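Local coordinates for protein thiosulfate sulfurtransferase TUM1 (Saccharomyces cerevisiae, PDB 3UTN) that transfers sulfur as a persulfide from NFS1 to UBA4 for 2-thiolation of the wobble uridine of tRNAs, and has thiosulfate sulfurtransferase activity, at residues N205-R210 / G233-P238; P277-C282 / N302-D307. One frame throughout, in Å; residues are numbered along the deposited sequence.

Interaction 1 (205-210 with 233-238) and interaction 2 (277-282 with 302-307) belong to one parallel sheet in the C-terminal rhodanese domain. Their centres lie about 9 Å apart. Strands 205-208 and 278-281 are neighbours in that sheet and join the two contacts. Asn205 O lies 2.6 Å from Ile279 N, and Phe207 N 2.6 Å from Ile279 O, both probable hydrogen bonds. Strand 278-281 leads into Cys282, the experimentally established persulfide cysteine, and segment 205-210 packs beside it. Asp208 OD1 packs 3.3 Å from Cys282 CA, and Arg210 CG 3.5 Å from Cys282 C. Interaction 1 thus borders the active site, while interaction 2 includes the catalytic residue.

Interaction 1: residues N205-R210 / G233-P238; sequences NAFDAR and GTQPLP
Phe207 and Leu237 form the tight apolar part of this parallel strand pair. With CG anti to the backbone N (chi1 -161°), the Leu237 branch carries CD2 over one face of the Phe207 ring, a CH-pi contact 3.8 Å from the centroid. Leu237 CB also touches Phe207 CD1. The Gln235 side chain runs alongside Phe207, Gln235 NE2 3.6 Å from Phe207 CE1, with amide and ring planes 32° apart. Gln235 OE1 accepts from Thr271 N. Backbone bonds fix the register: Gln235 N to Ala206 O, Asp208 N to Gln235 O (2.7 Å) and Leu237 N to Asp208 O.

Water takes part in the looser margins, beside Gly233 and between Asp208 and Thr234. One water accepts from Ala206 N and Gln235 NE2 and donates to Gly233 O. Another donates to both Asp208 OD2 and Thr234 OG1, which is also hydrogen-bonded to Ile231 O.

Asp208 OD1 receives Arg210 N at 3.0 Å on its anti lone pair, an Asx turn. Arg210 also grips the carboxylate side-on. Arg210 NE reaches Asp208 OD1 at 2.7 Å. Arg210 NH2 makes a salt bridge with Asp208 OD2 at 2.6 Å, from above the carboxylate plane. A leucine in place of Asp208 would probably leave the guanidinium without this mate and the turn without its acceptor. Arg210 has further partners in Glu221 and Gly229.

Helices 286-297 and 255-267 cover the Phe207 side. On the Asp208 and Pro236 side, Phe215 of helix 212-216 packs against both residues. Strand 234-236 is an outer strand of the sheet, and strand 205-208 continues to strand 278-281.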
loop_
_atom_site.group_PDB
_atom_site.type_symbol
_atom_site.label_atom_id
_atom_site.label_comp_id
_atom_site.label_asym_id
_atom_site.label_seq_id
_atom_site.Cartn_x
_atom_site.Cartn_y
_atom_site.Cartn_z
ATOM N N ASN A 205 -10.466 7.640 -12.731
ATOM C CA ASN A 205 -10.845 7.874 -11.368
ATOM C C ASN A 205 -9.527 8.107 -10.677
ATOM O O ASN A 205 -8.667 7.235 -10.649
ATOM C CB ASN A 205 -11.523 6.646 -10.801
ATOM C CG ASN A 205 -12.641 6.161 -11.683
ATOM O OD1 ASN A 205 -13.592 6.889 -11.928
ATOM N ND2 ASN A 205 -12.517 4.941 -12.187
ATOM N N ALA A 206 -9.335 9.308 -10.173
ATOM C CA ALA A 206 -8.079 9.603 -9.539
ATOM C C ALA A 206 -8.390 9.888 -8.096
ATOM O O ALA A 206 -9.048 10.867 -7.766
ATOM C CB ALA A 206 -7.386 10.767 -10.218
ATOM N N PHE A 207 -7.956 8.983 -7.239
ATOM C CA PHE A 207 -8.261 9.103 -5.838
ATOM C C PHE A 207 -7.036 9.388 -5.043
ATOM O O PHE A 207 -5.962 8.846 -5.286
ATOM C CB PHE A 207 -8.932 7.853 -5.315
ATOM C CG PHE A 207 -10.228 7.570 -5.977
ATOM C CD1 PHE A 207 -11.339 8.357 -5.714
ATOM C CD2 PHE A 207 -10.333 6.532 -6.880
ATOM C CE1 PHE A 207 -12.544 8.105 -6.344
ATOM C CE2 PHE A 207 -11.534 6.267 -7.506
ATOM C CZ PHE A 207 -12.640 7.054 -7.238
ATOM N N ASP A 208 -7.231 10.248 -4.069
ATOM C CA ASP A 208 -6.176 10.607 -3.192
ATOM C C ASP A 208 -6.534 10.038 -1.841
ATOM O O ASP A 208 -7.599 10.323 -1.303
ATOM C CB ASP A 208 -6.039 12.116 -3.155
ATOM C CG ASP A 208 -4.744 12.540 -2.570
ATOM O OD1 ASP A 208 -4.443 12.088 -1.454
ATOM O OD2 ASP A 208 -4.022 13.312 -3.225
ATOM N N ALA A 209 -5.644 9.205 -1.314
ATOM C CA ALA A 209 -5.902 8.484 -0.073
ATOM C C ALA A 209 -5.669 9.334 1.160
ATOM O O ALA A 209 -5.922 8.886 2.275
ATOM C CB ALA A 209 -5.058 7.231 -0.007
ATOM N N ARG A 210 -5.177 10.553 0.964
ATOM C CA ARG A 210 -4.939 11.445 2.086
ATOM C C ARG A 210 -6.259 11.836 2.700
ATOM O O ARG A 210 -7.311 11.644 2.097
ATOM C CB ARG A 210 -4.200 12.694 1.650
ATOM C CG ARG A 210 -2.773 12.440 1.219
ATOM C CD ARG A 210 -2.202 13.705 0.619
ATOM N NE ARG A 210 -2.954 14.108 -0.560
ATOM C CZ ARG A 210 -3.203 15.367 -0.887
ATOM N NH1 ARG A 210 -2.769 16.359 -0.117
ATOM N NH2 ARG A 210 -3.895 15.631 -1.984
ATOM N N GLY A 233 -8.303 17.059 -10.630
ATOM C CA GLY A 233 -8.840 15.886 -11.280
ATOM C C GLY A 233 -8.892 14.694 -10.353
ATOM O O GLY A 233 -9.530 13.697 -10.663
ATOM N N THR A 234 -8.216 14.792 -9.214
ATOM C CA THR A 234 -8.289 13.738 -8.226
ATOM C C THR A 234 -9.479 13.971 -7.323
ATOM O O THR A 234 -10.095 15.036 -7.325
ATOM C CB THR A 234 -7.023 13.629 -7.356
ATOM O OG1 THR A 234 -6.808 14.868 -6.675
ATOM C CG2 THR A 234 -5.809 13.274 -8.206
ATOM N N GLN A 235 -9.793 12.952 -6.549
ATOM C CA GLN A 235 -10.909 13.004 -5.643
ATOM C C GLN A 235 -10.424 12.471 -4.325
ATOM O O GLN A 235 -9.523 11.631 -4.298
ATOM C CB GLN A 235 -12.030 12.130 -6.158
ATOM C CG GLN A 235 -12.528 12.510 -7.531
ATOM C CD GLN A 235 -13.511 11.491 -8.025
ATOM O OE1 GLN A 235 -14.644 11.471 -7.581
ATOM N NE2 GLN A 235 -13.075 10.618 -8.920
ATOM N N PRO A 236 -11.006 12.960 -3.224
ATOM C CA PRO A 236 -10.551 12.458 -1.951
ATOM C C PRO A 236 -11.133 11.082 -1.706
ATOM O O PRO A 236 -12.347 10.884 -1.776
ATOM C CB PRO A 236 -11.120 13.463 -0.959
ATOM C CG PRO A 236 -12.379 13.936 -1.602
ATOM C CD PRO A 236 -12.132 13.907 -3.080
ATOM N N LEU A 237 -10.259 10.126 -1.456
ATOM C CA LEU A 237 -10.704 8.842 -0.976
ATOM C C LEU A 237 -9.783 8.492 0.176
ATOM O O LEU A 237 -8.896 7.661 0.029
ATOM C CB LEU A 237 -10.674 7.801 -2.091
ATOM C CG LEU A 237 -11.517 6.543 -1.880
ATOM C CD1 LEU A 237 -12.963 6.884 -1.535
ATOM C CD2 LEU A 237 -11.463 5.690 -3.132
ATOM N N PRO A 238 -9.971 9.164 1.327
ATOM C CA PRO A 238 -9.107 8.913 2.464
ATOM C C PRO A 238 -9.110 7.429 2.748
ATOM O O PRO A 238 -10.172 6.818 2.849
ATOM C CB PRO A 238 -9.772 9.708 3.583
ATOM C CG PRO A 238 -10.397 10.848 2.857
ATOM C CD PRO A 238 -10.974 10.196 1.639
HETATM O O HOH W 1 -14.250 9.449 -11.369
HETATM O O HOH W 2 -10.936 11.491 -10.372
HETATM O O HOH W 3 -4.595 14.673 -5.250
#

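Interaction 2: residues P277-C282 / N302-D307; sequences PTICSC and NVRLYD. With DMS (dimethyl sulfoxide), chain E.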
loop_
_atom_site.group_PDB
_atom_site.type_symbol
_atom_site.label_atom_id
_atom_site.label_comp_id
_atom_site.label_asym_id
_atom_site.label_seq_id
_atom_site.Cartn_x
_atom_site.Cartn_y
_atom_site.Cartn_z
ATOM N N PRO A 277 -10.032 3.822 -15.942
ATOM C CA PRO A 277 -9.019 3.258 -15.072
ATOM C C PRO A 277 -8.879 4.164 -13.864
ATOM O O PRO A 277 -9.450 5.258 -13.828
ATOM C CB PRO A 277 -7.744 3.285 -15.920
ATOM C CG PRO A 277 -8.177 3.582 -17.314
ATOM C CD PRO A 277 -9.467 4.326 -17.204
ATOM N N THR A 278 -8.147 3.709 -12.867
ATOM C CA THR A 278 -8.086 4.453 -11.637
ATOM C C THR A 278 -6.658 4.740 -11.268
ATOM O O THR A 278 -5.762 3.934 -11.493
ATOM C CB THR A 278 -8.844 3.725 -10.517
ATOM O OG1 THR A 278 -10.228 3.688 -10.865
ATOM C CG2 THR A 278 -8.698 4.448 -9.186
ATOM N N ILE A 279 -6.450 5.931 -10.744
ATOM C CA ILE A 279 -5.175 6.275 -10.197
ATOM C C ILE A 279 -5.402 6.564 -8.741
ATOM O O ILE A 279 -6.314 7.294 -8.370
ATOM C CB ILE A 279 -4.549 7.480 -10.904
ATOM C CG1 ILE A 279 -4.237 7.106 -12.352
ATOM C CG2 ILE A 279 -3.302 7.928 -10.158
ATOM C CD1 ILE A 279 -3.890 8.273 -13.242
ATOM N N CYS A 280 -4.590 5.930 -7.920
ATOM C CA CYS A 280 -4.569 6.239 -6.524
ATOM C C CYS A 280 -3.288 6.941 -6.213
ATOM O O CYS A 280 -2.232 6.621 -6.747
ATOM C CB CYS A 280 -4.716 4.980 -5.696
ATOM S SG CYS A 280 -6.363 4.304 -5.938
ATOM N N SER A 281 -3.409 7.930 -5.356
ATOM C CA SER A 281 -2.277 8.660 -4.880
ATOM C C SER A 281 -2.589 8.930 -3.429
ATOM O O SER A 281 -3.685 8.644 -2.952
ATOM C CB SER A 281 -2.145 9.967 -5.652
ATOM O OG SER A 281 -3.311 10.752 -5.485
ATOM N N CYS A 282 -1.612 9.459 -2.721
ATOM C CA CYS A 282 -1.858 10.005 -1.407
ATOM C C CYS A 282 -0.773 11.023 -1.242
ATOM O O CYS A 282 -0.450 11.727 -2.197
ATOM C CB CYS A 282 -1.769 8.926 -0.339
ATOM S SG CYS A 282 -0.307 7.898 -0.515
ATOM N N ASN A 302 -7.726 -1.777 -13.295
ATOM C CA ASN A 302 -6.719 -0.856 -13.792
ATOM C C ASN A 302 -6.540 0.302 -12.845
ATOM O O ASN A 302 -6.661 1.475 -13.210
ATOM C CB ASN A 302 -7.086 -0.384 -15.192
ATOM C CG ASN A 302 -7.304 -1.539 -16.137
ATOM O OD1 ASN A 302 -6.470 -2.437 -16.231
ATOM N ND2 ASN A 302 -8.434 -1.534 -16.822
ATOM N N VAL A 303 -6.287 -0.061 -11.599
ATOM C CA VAL A 303 -5.990 0.912 -10.593
ATOM C C VAL A 303 -4.490 0.977 -10.563
ATOM O O VAL A 303 -3.812 -0.035 -10.447
ATOM C CB VAL A 303 -6.525 0.503 -9.223
ATOM C CG1 VAL A 303 -6.359 1.652 -8.243
ATOM C CG2 VAL A 303 -7.984 0.118 -9.339
ATOM N N ARG A 304 -3.974 2.179 -10.721
ATOM C CA ARG A 304 -2.562 2.374 -10.594
ATOM C C ARG A 304 -2.316 3.299 -9.445
ATOM O O ARG A 304 -3.206 4.028 -9.007
ATOM C CB ARG A 304 -1.985 2.940 -11.875
ATOM C CG ARG A 304 -1.946 1.928 -13.000
ATOM C CD ARG A 304 -1.328 2.562 -14.225
ATOM N NE ARG A 304 -2.069 3.758 -14.604
ATOM C CZ ARG A 304 -1.547 4.769 -15.284
ATOM N NH1 ARG A 304 -0.267 4.742 -15.645
ATOM N NH2 ARG A 304 -2.302 5.814 -15.578
ATOM N N LEU A 305 -1.108 3.233 -8.928
ATOM C CA LEU A 305 -0.715 4.119 -7.882
ATOM C C LEU A 305 0.147 5.187 -8.487
ATOM O O LEU A 305 1.154 4.895 -9.131
ATOM C CB LEU A 305 0.068 3.380 -6.812
ATOM C CG LEU A 305 0.528 4.319 -5.704
ATOM C CD1 LEU A 305 -0.579 4.515 -4.689
ATOM C CD2 LEU A 305 1.766 3.753 -5.054
ATOM N N TYR A 306 -0.255 6.429 -8.280
ATOM C CA TYR A 306 0.633 7.526 -8.525
ATOM C C TYR A 306 1.582 7.507 -7.342
ATOM O O TYR A 306 1.288 8.037 -6.280
ATOM C CB TYR A 306 -0.120 8.848 -8.621
ATOM C CG TYR A 306 0.806 10.032 -8.641
ATOM C CD1 TYR A 306 2.072 9.933 -9.213
ATOM C CD2 TYR A 306 0.423 11.244 -8.095
ATOM C CE1 TYR A 306 2.925 11.012 -9.242
ATOM C CE2 TYR A 306 1.274 12.336 -8.125
ATOM C CZ TYR A 306 2.523 12.205 -8.694
ATOM O OH TYR A 306 3.380 13.267 -8.724
ATOM N N ASP A 307 2.721 6.864 -7.544
ATOM C CA ASP A 307 3.626 6.608 -6.452
ATOM C C ASP A 307 4.181 7.911 -5.907
ATOM O O ASP A 307 4.160 8.135 -4.701
ATOM C CB ASP A 307 4.739 5.675 -6.899
ATOM C CG ASP A 307 5.591 5.207 -5.757
ATOM O OD1 ASP A 307 5.109 5.200 -4.606
ATOM O OD2 ASP A 307 6.748 4.847 -6.012
HETATM S S DMS E . -10.973 1.006 -17.315
HETATM O O DMS E . -9.693 0.493 -16.792
HETATM C C1 DMS E . -11.353 0.167 -18.755
HETATM C C2 DMS E . -12.222 0.464 -16.297
HETATM O O HOH W 4 -4.733 3.723 -14.060
#
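Thr278 to Cys280 pair in parallel with Val303 to Leu305. The two strands and the intervening helix 286-297 form a beta-alpha-beta unit of the C-terminal rhodanese domain. Cys282, which carries the persulfide in catalysis, follows directly on strand 278-281.

Four backbone hydrogen bonds set the register. Thr278 N donates to Asn302 O at 2.7 Å, nearly straight at 175°. Arg304 N returns to Thr278 O, Cys280 N donates to Arg304 O, and Tyr306 N donates to Cys280 O. Three CA-H...O contacts lie among them, including Ile279 CA to Arg304 O.

Apolar contacts lie on both faces of the pair. On one, Val303 CG1 stands anti to the backbone N (chi1 -172°) and reaches Cys280 SG at 3.5 Å. The same Val303 CG1 touches Thr278 CG2 at 3.8 Å. Leu295 of helix 286-297 packs on Thr278 and Cys280. On the other face, Ile279 CG2 crosses to Tyr306 CB at 3.7 Å. The Ile279 side chain lies alongside that of Arg304, with Ile279 CD1 3.7 Å from Arg304 NH2. Met191 of helix 188-196 touches both Ile279 and Tyr306. Ser281 CB lies against Tyr306 CB and CD2.

Polar side-chain contacts come next. Thr278 OG1 accepts from Asn205 ND2 on the neighbouring strand. Arg304 NH2 forms a salt bridge with Glu190. The Tyr306 hydroxyl is hydrogen-bonded to Glu312. A dimethyl sulfoxide, probably from the crystallisation liquor, rests by Pro277. Its O lies by Asn302 ND2, too close for the length of that hydrogen bond to be trusted. One water donates to Thr278 O at 2.8 Å and lies in the guanidinium plane of Arg304, where it accepts from Arg304 NE at 2.7 Å.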